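Local coordinates for acyl-CoA dehydrogenase (PDB 2Z1Q), which probably catalyses the FAD-dependent dehydrogenation of saturated acyl-CoA thioesters to their 2,3-dehydroacyl products, passing the electrons on to an acceptor, at residues E30-I35 and S93-E98; L61-M66 and A185-L190; V259-R264 and A342-Y347; A348-I353 and D488-E493. One frame throughout, in Å; residues are numbered along the deposited sequence.

Interaction 1 (E30-I35 and S93-E98); sequences ESVKEI and STVVAE
In the all-helical N-terminal domain of the acyl-CoA dehydrogenase fold, the opening turns of helix 30-54 lean on helix 90-99 through two pairs of branched side chains, Val32 with Val95 and Ile35 with Val96. Val32 and Ile35 stand three residues apart and so fall on the same flank of their helix, facing neighbouring residues of the other. The closer pair is Val32 CG1 and Val95 CG1, 3.4 Å apart, which is tighter than a relaxed methyl-methyl contact. The same Val32 methyl also reaches Val95 CG2 at 3.7 Å, so one CG1 sits against both branches of Val95. Its position follows from the first torsion of Val32 (chi1 -178°), which turns CG1 directly away from the backbone N and sends it across to the other helix. At the second pair a single methyl from each side does the touching: Ile35 CG2 lies 3.6 Å from Val96 CG2, and the two side chains meet at a slant. The backbones come nearest here, with 7.2 Å between the CA atoms of Ile35 and Val96. Val32 also touches Val91 and Ile92, and Ile35 touches Ile92 and Leu74, so the interface continues along helix 90-99 and onto the loop beside it. Helix 90-99 also packs on helices 252-288 and 300-331: Val95 touches Tyr321 of the latter, and Glu98 forms a salt bridge with Lys276 of the former. Across the two segments themselves the join is purely aliphatic and largely buried, so its fit depends on methyl shape and van der Waals contact, with no polar group to fix a direction.

Interaction 2 (L61-M66 and A185-L190); sequences LNVPLM and AGFAHL
The ring of Phe187 meets helix 62-71 at a slant, with Asn62 CB and Val63 CG2 as its neighbours. Asn62 CB is the more intimate neighbour, sitting 3.4 Å from Phe187 CZ and as near to CE1, so that the outer corner of the ring presses on the base of the asparagine side chain. Asn62 CG follows at 3.7 Å from Phe187 CZ, and the amide plane is tilted 38° against the ring. Val63 takes the inner end: its CG2 methyl lies 3.8 Å from Phe187 CB and 4.0 Å from Phe187 CG, the two side chains running past one another in opposite directions. A second ring belongs to the same loop, that of His189, which has Phe187 O 3.6 Å above one face, displaced toward the rim, and which also stacks with Trp142. The contact joins two domains of the acyl-CoA dehydrogenase fold: helix 62-71 belongs to the helical N-terminal domain, whereas Phe187 sits in the loop between strands 172-183 and 190-197 of the middle β domain. Phe187 CG occupies the position between backbone N and carbonyl carbon (chi1 41°), and this torsion turns the ring out of its loop to the helix. With an alanine here the ring would be gone, which would probably open a gap beside Asn62 CB and Val63 CG2 and weaken the hold of the loop on the N-terminal domain. Phe187 also touches Ile143 and Ser229 of neighbouring loops, and Arg209 NH1 holds its own loop by hydrogen bonds to the backbone O atoms of Ala185 and Ala188.

Interaction 3 (V259-R264 and A342-Y347); sequences VLNVGR and AGIEEY
One hydrogen bond and two apolar contacts tie Asn261 and Val262 of helix 252-288 to Ile344 and Glu345 near the end of helix 337-345. The polar link runs from Asn261 ND2 to Glu345 OE1, 2.6 Å long and moderately bent at 154° about the hydrogen. The acceptor lies close to the amide plane of Asn261, but the N-H arrives on the anti side of the carboxylate oxygen, 33° out of the carboxylate plane. Glu345 reaches it by folding back: its side chain sets off away from helix 252-288, though CB still lies near Asn261 ND2, and the bend at chi2 (58°) swings the carboxylate round to the amide. A neutral amide thus meets a carboxylate that is probably ionised, Asn261 being buried and Glu345 exposed, and the bond probably helps to fix the rotation of the amide.

The apolar contacts all involve Ile344. Its CG2 methyl packs against Asn261 CB at 3.7 Å, so the asparagine serves as a hydrocarbon surface at its base and as a donor at its end. The other branch carries CD1 to 4.0 Å from Val262 CG2.

Ile327 of helix 300-331 adds to the packing on Ile344, and Asn261 touches Ala348 of helix 348-372. Helix 252-288 thus packs among helices 337-345 and 348-372, with Tyr123 of helix 119-124, from the N-terminal region, against both Val262 and Ile344.

Interaction 4 (A348-I353 and D488-E493); sequences AVEASI and DAYAAE
Glu350 OE2 accepts a hydrogen bond from Trp14 NE1 and a weak one from Gly12 N, while the CG methylene of the same side chain packs on Tyr490. The contact joins helices 348-372 and 476-502 within the helical C-terminal part of the acyl-CoA dehydrogenase fold. Glu350 and Tyr490 cross at about a right angle, and their carboxylate and ring planes stand 63° apart. Glu350 CG lies 3.9 Å from Tyr490 OH and 4.0 Å from Tyr490 CZ, so the acid offers its aliphatic portion to the phenol while its carboxylate engages residues near the N-terminus of the chain. The hydroxyl itself pairs with Thr323 OG1 of helix 300-331, and Trp14 also meets the Tyr490 ring with its plane inclined. A phenylalanine in place of Tyr490 would lack the hydroxyl and would probably leave Thr323 OG1 without this buried mate and the ring less firmly placed against Glu350. Tyr490 CG is anti to the backbone N (chi1 -173°), which carries the phenol out to Glu350. At the inner end of that ring, Ile353 CG2 rests obliquely 4.1 Å from Tyr490 CD1.

Overall arrangement
Interactions 3 and 4 are direct neighbours, their centres 14 Å apart: Asn261 OD1 packs 3.5 Å from Ala348 CB, and helices 337-345 and 348-372 follow each other in the chain. Helix 348-372 packs on both helix 252-288 and helix 476-502 and so links the two contacts. Interaction 1, within the N-terminal domain, lies 19 Å centre to centre from interaction 3, though their nearest atoms are about 6 Å apart. Interaction 2 is the most peripheral, its centre 23 Å from that of interaction 1 and 34 Å from that of interaction 4. It is also near the cofactor: the Phe187 side chain is about 10 Å from FAD, against about 14 Å for Val262, while interactions 1 and 4 lie away from the flavin site.

Interaction 1 (E30-I35 and S93-E98)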
loop_
_atom_site.group_PDB
_atom_site.type_symbol
_atom_site.label_atom_id
_atom_site.label_comp_id
_atom_site.label_asym_id
_atom_site.label_seq_id
_atom_site.Cartn_x
_atom_site.Cartn_y
_atom_site.Cartn_z
ATOM N N GLU B 30 -26.169 -16.152 -21.152
ATOM C CA GLU B 30 -26.890 -16.650 -19.986
ATOM C C GLU B 30 -26.209 -17.748 -19.179
ATOM O O GLU B 30 -26.369 -17.822 -17.960
ATOM C CB GLU B 30 -28.291 -17.100 -20.409
ATOM C CG GLU B 30 -29.347 -16.104 -20.010
ATOM C CD GLU B 30 -29.506 -16.035 -18.502
ATOM O OE1 GLU B 30 -29.737 -14.927 -17.969
ATOM O OE2 GLU B 30 -29.404 -17.100 -17.850
ATOM N N SER B 31 -25.457 -18.600 -19.862
ATOM C CA SER B 31 -24.744 -19.684 -19.206
ATOM C C SER B 31 -23.742 -19.130 -18.187
ATOM O O SER B 31 -23.655 -19.622 -17.057
ATOM C CB SER B 31 -24.016 -20.522 -20.251
ATOM O OG SER B 31 -22.684 -20.775 -19.856
ATOM N N VAL B 32 -22.989 -18.111 -18.597
ATOM C CA VAL B 32 -22.000 -17.487 -17.726
ATOM C C VAL B 32 -22.714 -16.753 -16.590
ATOM O O VAL B 32 -22.333 -16.861 -15.424
ATOM C CB VAL B 32 -21.113 -16.474 -18.519
ATOM C CG1 VAL B 32 -20.041 -15.872 -17.612
ATOM C CG2 VAL B 32 -20.461 -17.171 -19.706
ATOM N N LYS B 33 -23.761 -16.013 -16.930
ATOM C CA LYS B 33 -24.505 -15.260 -15.932
ATOM C C LYS B 33 -25.144 -16.195 -14.918
ATOM O O LYS B 33 -25.491 -15.782 -13.811
ATOM C CB LYS B 33 -25.565 -14.404 -16.619
ATOM C CG LYS B 33 -24.963 -13.435 -17.621
ATOM C CD LYS B 33 -25.975 -12.901 -18.624
ATOM C CE LYS B 33 -26.996 -11.976 -17.988
ATOM N NZ LYS B 33 -27.895 -11.397 -19.032
ATOM N N GLU B 34 -25.282 -17.459 -15.305
ATOM C CA GLU B 34 -25.878 -18.476 -14.451
ATOM C C GLU B 34 -24.896 -18.939 -13.382
ATOM O O GLU B 34 -25.156 -18.821 -12.183
ATOM C CB GLU B 34 -26.306 -19.684 -15.289
ATOM C CG GLU B 34 -27.793 -19.969 -15.284
ATOM C CD GLU B 34 -28.357 -20.066 -13.881
ATOM O OE1 GLU B 34 -28.512 -19.008 -13.234
ATOM O OE2 GLU B 34 -28.643 -21.196 -13.429
ATOM N N ILE B 35 -23.766 -19.477 -13.821
ATOM C CA ILE B 35 -22.775 -19.960 -12.880
ATOM C C ILE B 35 -22.323 -18.842 -11.942
ATOM O O ILE B 35 -22.091 -19.075 -10.754
ATOM C CB ILE B 35 -21.570 -20.564 -13.615
ATOM C CG1 ILE B 35 -22.062 -21.664 -14.568
ATOM C CG2 ILE B 35 -20.589 -21.138 -12.611
ATOM C CD1 ILE B 35 -20.968 -22.533 -15.164
ATOM N N SER B 93 -14.806 -20.213 -16.037
ATOM C CA SER B 93 -13.913 -20.407 -14.899
ATOM C C SER B 93 -13.348 -19.061 -14.440
ATOM O O SER B 93 -12.997 -18.890 -13.270
ATOM C CB SER B 93 -12.777 -21.370 -15.265
ATOM O OG SER B 93 -12.166 -21.010 -16.489
ATOM N N THR B 94 -13.284 -18.097 -15.355
ATOM C CA THR B 94 -12.766 -16.775 -15.020
ATOM C C THR B 94 -13.762 -15.962 -14.198
ATOM O O THR B 94 -13.370 -15.291 -13.237
ATOM C CB THR B 94 -12.372 -15.978 -16.285
ATOM O OG1 THR B 94 -11.357 -16.689 -17.000
ATOM C CG2 THR B 94 -11.838 -14.610 -15.902
ATOM N N VAL B 95 -15.043 -16.018 -14.562
ATOM C CA VAL B 95 -16.052 -15.273 -13.814
ATOM C C VAL B 95 -16.210 -15.902 -12.419
ATOM O O VAL B 95 -16.482 -15.205 -11.444
ATOM C CB VAL B 95 -17.434 -15.249 -14.546
ATOM C CG1 VAL B 95 -17.264 -14.721 -15.974
ATOM C CG2 VAL B 95 -18.058 -16.634 -14.559
ATOM N N VAL B 96 -16.024 -17.216 -12.333
ATOM C CA VAL B 96 -16.132 -17.920 -11.054
ATOM C C VAL B 96 -15.018 -17.422 -10.129
ATOM O O VAL B 96 -15.235 -17.204 -8.943
ATOM C CB VAL B 96 -16.020 -19.461 -11.251
ATOM C CG1 VAL B 96 -15.837 -20.156 -9.910
ATOM C CG2 VAL B 96 -17.285 -19.983 -11.927
ATOM N N ALA B 97 -13.829 -17.227 -10.687
ATOM C CA ALA B 97 -12.705 -16.729 -9.906
ATOM C C ALA B 97 -13.043 -15.346 -9.367
ATOM O O ALA B 97 -12.811 -15.057 -8.199
ATOM C CB ALA B 97 -11.463 -16.659 -10.773
ATOM N N GLU B 98 -13.607 -14.496 -10.222
ATOM C CA GLU B 98 -13.953 -13.138 -9.818
ATOM C C GLU B 98 -14.975 -13.102 -8.680
ATOM O O GLU B 98 -14.809 -12.356 -7.721
ATOM C CB GLU B 98 -14.480 -12.312 -11.012
ATOM C CG GLU B 98 -15.044 -10.926 -10.607
ATOM C CD GLU B 98 -15.673 -10.127 -11.759
ATOM O OE1 GLU B 98 -16.359 -9.127 -11.467
ATOM O OE2 GLU B 98 -15.483 -10.490 -12.943
#

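Interaction 2 (L61-M66 and A185-L190)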
loop_
_atom_site.group_PDB
_atom_site.type_symbol
_atom_site.label_atom_id
_atom_site.label_comp_id
_atom_site.label_asym_id
_atom_site.label_seq_id
_atom_site.Cartn_x
_atom_site.Cartn_y
_atom_site.Cartn_z
ATOM N N LEU B 61 -12.367 -26.783 7.670
ATOM C CA LEU B 61 -13.678 -26.460 7.127
ATOM C C LEU B 61 -13.569 -26.305 5.603
ATOM O O LEU B 61 -14.583 -26.320 4.904
ATOM C CB LEU B 61 -14.220 -25.190 7.783
ATOM C CG LEU B 61 -15.245 -25.353 8.919
ATOM C CD1 LEU B 61 -15.017 -26.633 9.708
ATOM C CD2 LEU B 61 -15.171 -24.126 9.824
ATOM N N ASN B 62 -12.339 -26.166 5.100
ATOM C CA ASN B 62 -12.096 -26.053 3.660
ATOM C C ASN B 62 -12.554 -27.346 2.947
ATOM O O ASN B 62 -12.967 -27.307 1.793
ATOM C CB ASN B 62 -10.593 -25.856 3.359
ATOM C CG ASN B 62 -10.152 -24.392 3.412
ATOM O OD1 ASN B 62 -9.416 -23.988 4.312
ATOM N ND2 ASN B 62 -10.585 -23.599 2.438
ATOM N N VAL B 63 -12.457 -28.483 3.635
ATOM C CA VAL B 63 -12.831 -29.763 3.030
ATOM C C VAL B 63 -14.318 -29.831 2.682
ATOM O O VAL B 63 -14.687 -30.062 1.537
ATOM C CB VAL B 63 -12.452 -30.945 3.944
ATOM C CG1 VAL B 63 -12.835 -32.261 3.292
ATOM C CG2 VAL B 63 -10.957 -30.924 4.224
ATOM N N PRO B 64 -15.193 -29.636 3.675
ATOM C CA PRO B 64 -16.613 -29.691 3.346
ATOM C C PRO B 64 -16.999 -28.592 2.343
ATOM O O PRO B 64 -17.850 -28.812 1.478
ATOM C CB PRO B 64 -17.288 -29.533 4.712
ATOM C CG PRO B 64 -16.284 -28.725 5.494
ATOM C CD PRO B 64 -14.992 -29.398 5.111
ATOM N N LEU B 65 -16.374 -27.416 2.450
ATOM C CA LEU B 65 -16.660 -26.318 1.522
ATOM C C LEU B 65 -16.258 -26.688 0.110
ATOM O O LEU B 65 -16.943 -26.357 -0.853
ATOM C CB LEU B 65 -15.915 -25.047 1.923
ATOM C CG LEU B 65 -16.606 -24.176 2.970
ATOM C CD1 LEU B 65 -15.660 -23.078 3.409
ATOM C CD2 LEU B 65 -17.892 -23.580 2.395
ATOM N N MET B 66 -15.136 -27.381 -0.011
ATOM C CA MET B 66 -14.645 -27.780 -1.314
ATOM C C MET B 66 -15.570 -28.864 -1.889
ATOM O O MET B 66 -15.797 -28.915 -3.103
ATOM C CB MET B 66 -13.193 -28.266 -1.187
ATOM C CG MET B 66 -12.365 -28.184 -2.479
ATOM S SD MET B 66 -11.813 -26.519 -3.016
ATOM C CE MET B 66 -13.312 -25.828 -3.658
ATOM N N ALA B 185 -1.946 -27.886 1.588
ATOM C CA ALA B 185 -1.128 -28.955 2.158
ATOM C C ALA B 185 -1.713 -29.587 3.409
ATOM O O ALA B 185 -1.443 -30.751 3.710
ATOM C CB ALA B 185 0.269 -28.434 2.445
ATOM N N GLY B 186 -2.514 -28.829 4.143
ATOM C CA GLY B 186 -3.103 -29.339 5.362
ATOM C C GLY B 186 -4.190 -30.392 5.172
ATOM O O GLY B 186 -4.479 -31.135 6.105
ATOM N N PHE B 187 -4.785 -30.462 3.979
ATOM C CA PHE B 187 -5.854 -31.427 3.716
ATOM C C PHE B 187 -5.860 -32.003 2.297
ATOM O O PHE B 187 -6.745 -32.783 1.948
ATOM C CB PHE B 187 -7.214 -30.783 4.009
ATOM C CG PHE B 187 -7.319 -29.359 3.526
ATOM C CD1 PHE B 187 -7.370 -28.307 4.437
ATOM C CD2 PHE B 187 -7.328 -29.071 2.165
ATOM C CE1 PHE B 187 -7.427 -26.987 3.996
ATOM C CE2 PHE B 187 -7.383 -27.755 1.715
ATOM C CZ PHE B 187 -7.432 -26.711 2.632
ATOM N N ALA B 188 -4.884 -31.616 1.482
ATOM C CA ALA B 188 -4.801 -32.108 0.108
ATOM C C ALA B 188 -4.537 -33.612 0.076
ATOM O O ALA B 188 -3.718 -34.122 0.847
ATOM C CB ALA B 188 -3.692 -31.379 -0.642
ATOM N N HIS B 189 -5.223 -34.302 -0.838
ATOM C CA HIS B 189 -5.089 -35.748 -1.024
ATOM C C HIS B 189 -4.063 -36.055 -2.102
ATOM O O HIS B 189 -3.338 -37.050 -2.022
ATOM C CB HIS B 189 -6.430 -36.352 -1.442
ATOM C CG HIS B 189 -7.552 -36.019 -0.512
ATOM N ND1 HIS B 189 -7.780 -36.722 0.650
ATOM C CD2 HIS B 189 -8.456 -35.008 -0.529
ATOM C CE1 HIS B 189 -8.773 -36.156 1.311
ATOM N NE2 HIS B 189 -9.201 -35.114 0.619
ATOM N N LEU B 190 -4.014 -35.211 -3.129
ATOM C CA LEU B 190 -3.075 -35.419 -4.224
ATOM C C LEU B 190 -2.049 -34.290 -4.289
ATOM O O LEU B 190 -2.386 -33.120 -4.135
ATOM C CB LEU B 190 -3.827 -35.520 -5.553
ATOM C CG LEU B 190 -2.980 -35.794 -6.801
ATOM C CD1 LEU B 190 -2.290 -37.144 -6.672
ATOM C CD2 LEU B 190 -3.870 -35.774 -8.030
#

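Interaction 3 (V259-R264 and A342-Y347)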
loop_
_atom_site.group_PDB
_atom_site.type_symbol
_atom_site.label_atom_id
_atom_site.label_comp_id
_atom_site.label_asym_id
_atom_site.label_seq_id
_atom_site.Cartn_x
_atom_site.Cartn_y
_atom_site.Cartn_z
ATOM N N VAL B 259 0.748 -23.796 -16.675
ATOM C CA VAL B 259 -0.261 -23.531 -15.662
ATOM C C VAL B 259 -0.243 -22.046 -15.282
ATOM O O VAL B 259 -1.280 -21.469 -14.966
ATOM C CB VAL B 259 -0.074 -24.430 -14.413
ATOM C CG1 VAL B 259 -0.143 -25.902 -14.844
ATOM C CG2 VAL B 259 1.241 -24.117 -13.712
ATOM N N LEU B 260 0.934 -21.429 -15.353
ATOM C CA LEU B 260 1.052 -20.015 -15.025
ATOM C C LEU B 260 0.158 -19.122 -15.886
ATOM O O LEU B 260 -0.339 -18.114 -15.394
ATOM C CB LEU B 260 2.518 -19.549 -15.143
ATOM C CG LEU B 260 3.413 -19.754 -13.911
ATOM C CD1 LEU B 260 4.886 -19.660 -14.308
ATOM C CD2 LEU B 260 3.058 -18.714 -12.851
ATOM N N ASN B 261 -0.065 -19.476 -17.154
ATOM C CA ASN B 261 -0.915 -18.632 -17.997
ATOM C C ASN B 261 -2.336 -18.543 -17.465
ATOM O O ASN B 261 -2.929 -17.466 -17.450
ATOM C CB ASN B 261 -0.952 -19.137 -19.447
ATOM C CG ASN B 261 0.372 -18.967 -20.163
ATOM O OD1 ASN B 261 1.134 -18.039 -19.884
ATOM N ND2 ASN B 261 0.647 -19.857 -21.114
ATOM N N VAL B 262 -2.889 -19.666 -17.021
ATOM C CA VAL B 262 -4.245 -19.688 -16.502
ATOM C C VAL B 262 -4.296 -19.025 -15.136
ATOM O O VAL B 262 -5.221 -18.256 -14.831
ATOM C CB VAL B 262 -4.745 -21.123 -16.386
ATOM C CG1 VAL B 262 -6.079 -21.162 -15.644
ATOM C CG2 VAL B 262 -4.860 -21.727 -17.773
ATOM N N GLY B 263 -3.316 -19.338 -14.302
ATOM C CA GLY B 263 -3.290 -18.747 -12.985
ATOM C C GLY B 263 -3.267 -17.235 -13.057
ATOM O O GLY B 263 -3.903 -16.568 -12.246
ATOM N N ARG B 264 -2.564 -16.682 -14.037
ATOM C CA ARG B 264 -2.490 -15.236 -14.129
ATOM C C ARG B 264 -3.787 -14.557 -14.516
ATOM O O ARG B 264 -4.163 -13.557 -13.898
ATOM C CB ARG B 264 -1.371 -14.829 -15.081
ATOM C CG ARG B 264 0.011 -15.144 -14.528
ATOM C CD ARG B 264 1.096 -15.033 -15.586
ATOM N NE ARG B 264 2.410 -15.307 -15.010
ATOM C CZ ARG B 264 3.512 -15.545 -15.714
ATOM N NH1 ARG B 264 4.661 -15.782 -15.088
ATOM N NH2 ARG B 264 3.467 -15.554 -17.036
ATOM N N ALA B 342 -1.568 -24.437 -26.335
ATOM C CA ALA B 342 -1.051 -23.517 -27.342
ATOM C C ALA B 342 -2.037 -22.371 -27.556
ATOM O O ALA B 342 -1.632 -21.245 -27.848
ATOM C CB ALA B 342 -0.802 -24.251 -28.658
ATOM N N GLY B 343 -3.327 -22.653 -27.405
ATOM C CA GLY B 343 -4.320 -21.611 -27.589
ATOM C C GLY B 343 -4.206 -20.561 -26.498
ATOM O O GLY B 343 -4.295 -19.354 -26.763
ATOM N N ILE B 344 -4.015 -21.017 -25.263
ATOM C CA ILE B 344 -3.879 -20.105 -24.144
ATOM C C ILE B 344 -2.512 -19.420 -24.230
ATOM O O ILE B 344 -2.414 -18.204 -24.073
ATOM C CB ILE B 344 -4.020 -20.853 -22.809
ATOM C CG1 ILE B 344 -5.404 -21.513 -22.730
ATOM C CG2 ILE B 344 -3.811 -19.889 -21.652
ATOM C CD1 ILE B 344 -5.567 -22.501 -21.586
ATOM N N GLU B 345 -1.472 -20.202 -24.506
ATOM C CA GLU B 345 -0.111 -19.680 -24.632
ATOM C C GLU B 345 -0.027 -18.526 -25.642
ATOM O O GLU B 345 0.854 -17.674 -25.546
ATOM C CB GLU B 345 0.840 -20.799 -25.054
ATOM C CG GLU B 345 2.275 -20.352 -25.301
ATOM C CD GLU B 345 2.891 -19.694 -24.080
ATOM O OE1 GLU B 345 2.501 -20.066 -22.955
ATOM O OE2 GLU B 345 3.767 -18.820 -24.243
ATOM N N GLU B 346 -0.939 -18.512 -26.609
ATOM C CA GLU B 346 -0.962 -17.460 -27.621
ATOM C C GLU B 346 -1.081 -16.086 -26.965
ATOM O O GLU B 346 -0.558 -15.101 -27.483
ATOM C CB GLU B 346 -2.147 -17.681 -28.573
ATOM C CG GLU B 346 -2.329 -16.596 -29.628
ATOM C CD GLU B 346 -1.152 -16.497 -30.582
ATOM O OE1 GLU B 346 -1.125 -15.547 -31.392
ATOM O OE2 GLU B 346 -0.254 -17.370 -30.525
ATOM N N TYR B 347 -1.763 -16.020 -25.823
ATOM C CA TYR B 347 -1.932 -14.746 -25.132
ATOM C C TYR B 347 -1.228 -14.663 -23.773
ATOM O O TYR B 347 -1.724 -14.018 -22.840
ATOM C CB TYR B 347 -3.426 -14.429 -24.980
ATOM C CG TYR B 347 -4.179 -14.454 -26.294
ATOM C CD1 TYR B 347 -4.643 -15.658 -26.829
ATOM C CD2 TYR B 347 -4.382 -13.287 -27.031
ATOM C CE1 TYR B 347 -5.281 -15.701 -28.060
ATOM C CE2 TYR B 347 -5.023 -13.317 -28.273
ATOM C CZ TYR B 347 -5.465 -14.532 -28.778
ATOM O OH TYR B 347 -6.066 -14.591 -30.012
#

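Interaction 4 (A348-I353 and D488-E493)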
loop_
_atom_site.group_PDB
_atom_site.type_symbol
_atom_site.label_atom_id
_atom_site.label_comp_id
_atom_site.label_asym_id
_atom_site.label_seq_id
_atom_site.Cartn_x
_atom_site.Cartn_y
_atom_site.Cartn_z
ATOM N N ALA B 348 -0.062 -15.302 -23.675
ATOM C CA ALA B 348 0.736 -15.305 -22.452
ATOM C C ALA B 348 1.030 -13.872 -22.020
ATOM O O ALA B 348 0.964 -13.541 -20.839
ATOM C CB ALA B 348 2.048 -16.075 -22.681
ATOM N N VAL B 349 1.348 -13.018 -22.988
ATOM C CA VAL B 349 1.637 -11.624 -22.695
ATOM C C VAL B 349 0.424 -10.928 -22.087
ATOM O O VAL B 349 0.558 -10.232 -21.078
ATOM C CB VAL B 349 2.110 -10.882 -23.962
ATOM C CG1 VAL B 349 2.319 -9.404 -23.658
ATOM C CG2 VAL B 349 3.408 -11.504 -24.447
ATOM N N GLU B 350 -0.753 -11.119 -22.681
ATOM C CA GLU B 350 -1.972 -10.509 -22.157
ATOM C C GLU B 350 -2.261 -11.011 -20.730
ATOM O O GLU B 350 -2.685 -10.242 -19.865
ATOM C CB GLU B 350 -3.175 -10.847 -23.050
ATOM C CG GLU B 350 -3.247 -10.168 -24.421
ATOM C CD GLU B 350 -2.164 -10.589 -25.415
ATOM O OE1 GLU B 350 -1.696 -11.749 -25.381
ATOM O OE2 GLU B 350 -1.796 -9.741 -26.259
ATOM N N ALA B 351 -2.046 -12.304 -20.492
ATOM C CA ALA B 351 -2.280 -12.874 -19.169
ATOM C C ALA B 351 -1.413 -12.139 -18.149
ATOM O O ALA B 351 -1.879 -11.781 -17.079
ATOM C CB ALA B 351 -1.955 -14.362 -19.159
ATOM N N SER B 352 -0.152 -11.912 -18.493
ATOM C CA SER B 352 0.748 -11.205 -17.587
ATOM C C SER B 352 0.308 -9.765 -17.330
ATOM O O SER B 352 0.375 -9.295 -16.192
ATOM C CB SER B 352 2.173 -11.218 -18.134
ATOM O OG SER B 352 2.756 -12.506 -18.034
ATOM N N ILE B 353 -0.153 -9.076 -18.379
ATOM C CA ILE B 353 -0.610 -7.688 -18.237
ATOM C C ILE B 353 -1.786 -7.538 -17.268
ATOM O O ILE B 353 -1.774 -6.659 -16.409
ATOM C CB ILE B 353 -1.031 -7.065 -19.600
ATOM C CG1 ILE B 353 0.192 -6.833 -20.487
ATOM C CG2 ILE B 353 -1.745 -5.737 -19.358
ATOM C CD1 ILE B 353 -0.162 -6.378 -21.905
ATOM N N ASP B 488 -0.824 0.054 -19.650
ATOM C CA ASP B 488 -1.798 1.145 -19.713
ATOM C C ASP B 488 -2.428 1.256 -21.087
ATOM O O ASP B 488 -3.555 1.715 -21.228
ATOM C CB ASP B 488 -1.147 2.478 -19.355
ATOM C CG ASP B 488 -1.095 2.717 -17.866
ATOM O OD1 ASP B 488 -0.208 3.470 -17.413
ATOM O OD2 ASP B 488 -1.948 2.165 -17.146
ATOM N N ALA B 489 -1.679 0.846 -22.098
ATOM C CA ALA B 489 -2.167 0.902 -23.460
ATOM C C ALA B 489 -3.289 -0.120 -23.584
ATOM O O ALA B 489 -4.421 0.235 -23.899
ATOM C CB ALA B 489 -1.029 0.582 -24.442
ATOM N N TYR B 490 -2.968 -1.382 -23.313
ATOM C CA TYR B 490 -3.956 -2.451 -23.397
ATOM C C TYR B 490 -5.173 -2.139 -22.535
ATOM O O TYR B 490 -6.306 -2.252 -22.989
ATOM C CB TYR B 490 -3.321 -3.773 -22.967
ATOM C CG TYR B 490 -4.196 -4.981 -23.181
ATOM C CD1 TYR B 490 -4.813 -5.609 -22.104
ATOM C CD2 TYR B 490 -4.403 -5.508 -24.463
ATOM C CE1 TYR B 490 -5.612 -6.725 -22.282
ATOM C CE2 TYR B 490 -5.207 -6.630 -24.654
ATOM C CZ TYR B 490 -5.808 -7.231 -23.553
ATOM O OH TYR B 490 -6.614 -8.328 -23.698
ATOM N N ALA B 491 -4.936 -1.712 -21.300
ATOM C CA ALA B 491 -6.026 -1.381 -20.385
ATOM C C ALA B 491 -6.881 -0.217 -20.882
ATOM O O ALA B 491 -8.106 -0.310 -20.896
ATOM C CB ALA B 491 -5.473 -1.051 -19.001
ATOM N N ALA B 492 -6.235 0.876 -21.278
ATOM C CA ALA B 492 -6.977 2.050 -21.746
ATOM C C ALA B 492 -7.798 1.721 -22.972
ATOM O O ALA B 492 -8.980 2.035 -23.046
ATOM C CB ALA B 492 -6.018 3.206 -22.056
ATOM N N GLU B 493 -7.152 1.076 -23.930
ATOM C CA GLU B 493 -7.816 0.699 -25.162
ATOM C C GLU B 493 -8.998 -0.207 -24.866
ATOM O O GLU B 493 -10.114 0.049 -25.313
ATOM C CB GLU B 493 -6.831 -0.008 -26.093
ATOM C CG GLU B 493 -7.484 -0.595 -27.333
ATOM C CD GLU B 493 -6.472 -1.140 -28.320
ATOM O OE1 GLU B 493 -6.096 -0.402 -29.255
ATOM O OE2 GLU B 493 -6.040 -2.298 -28.153
#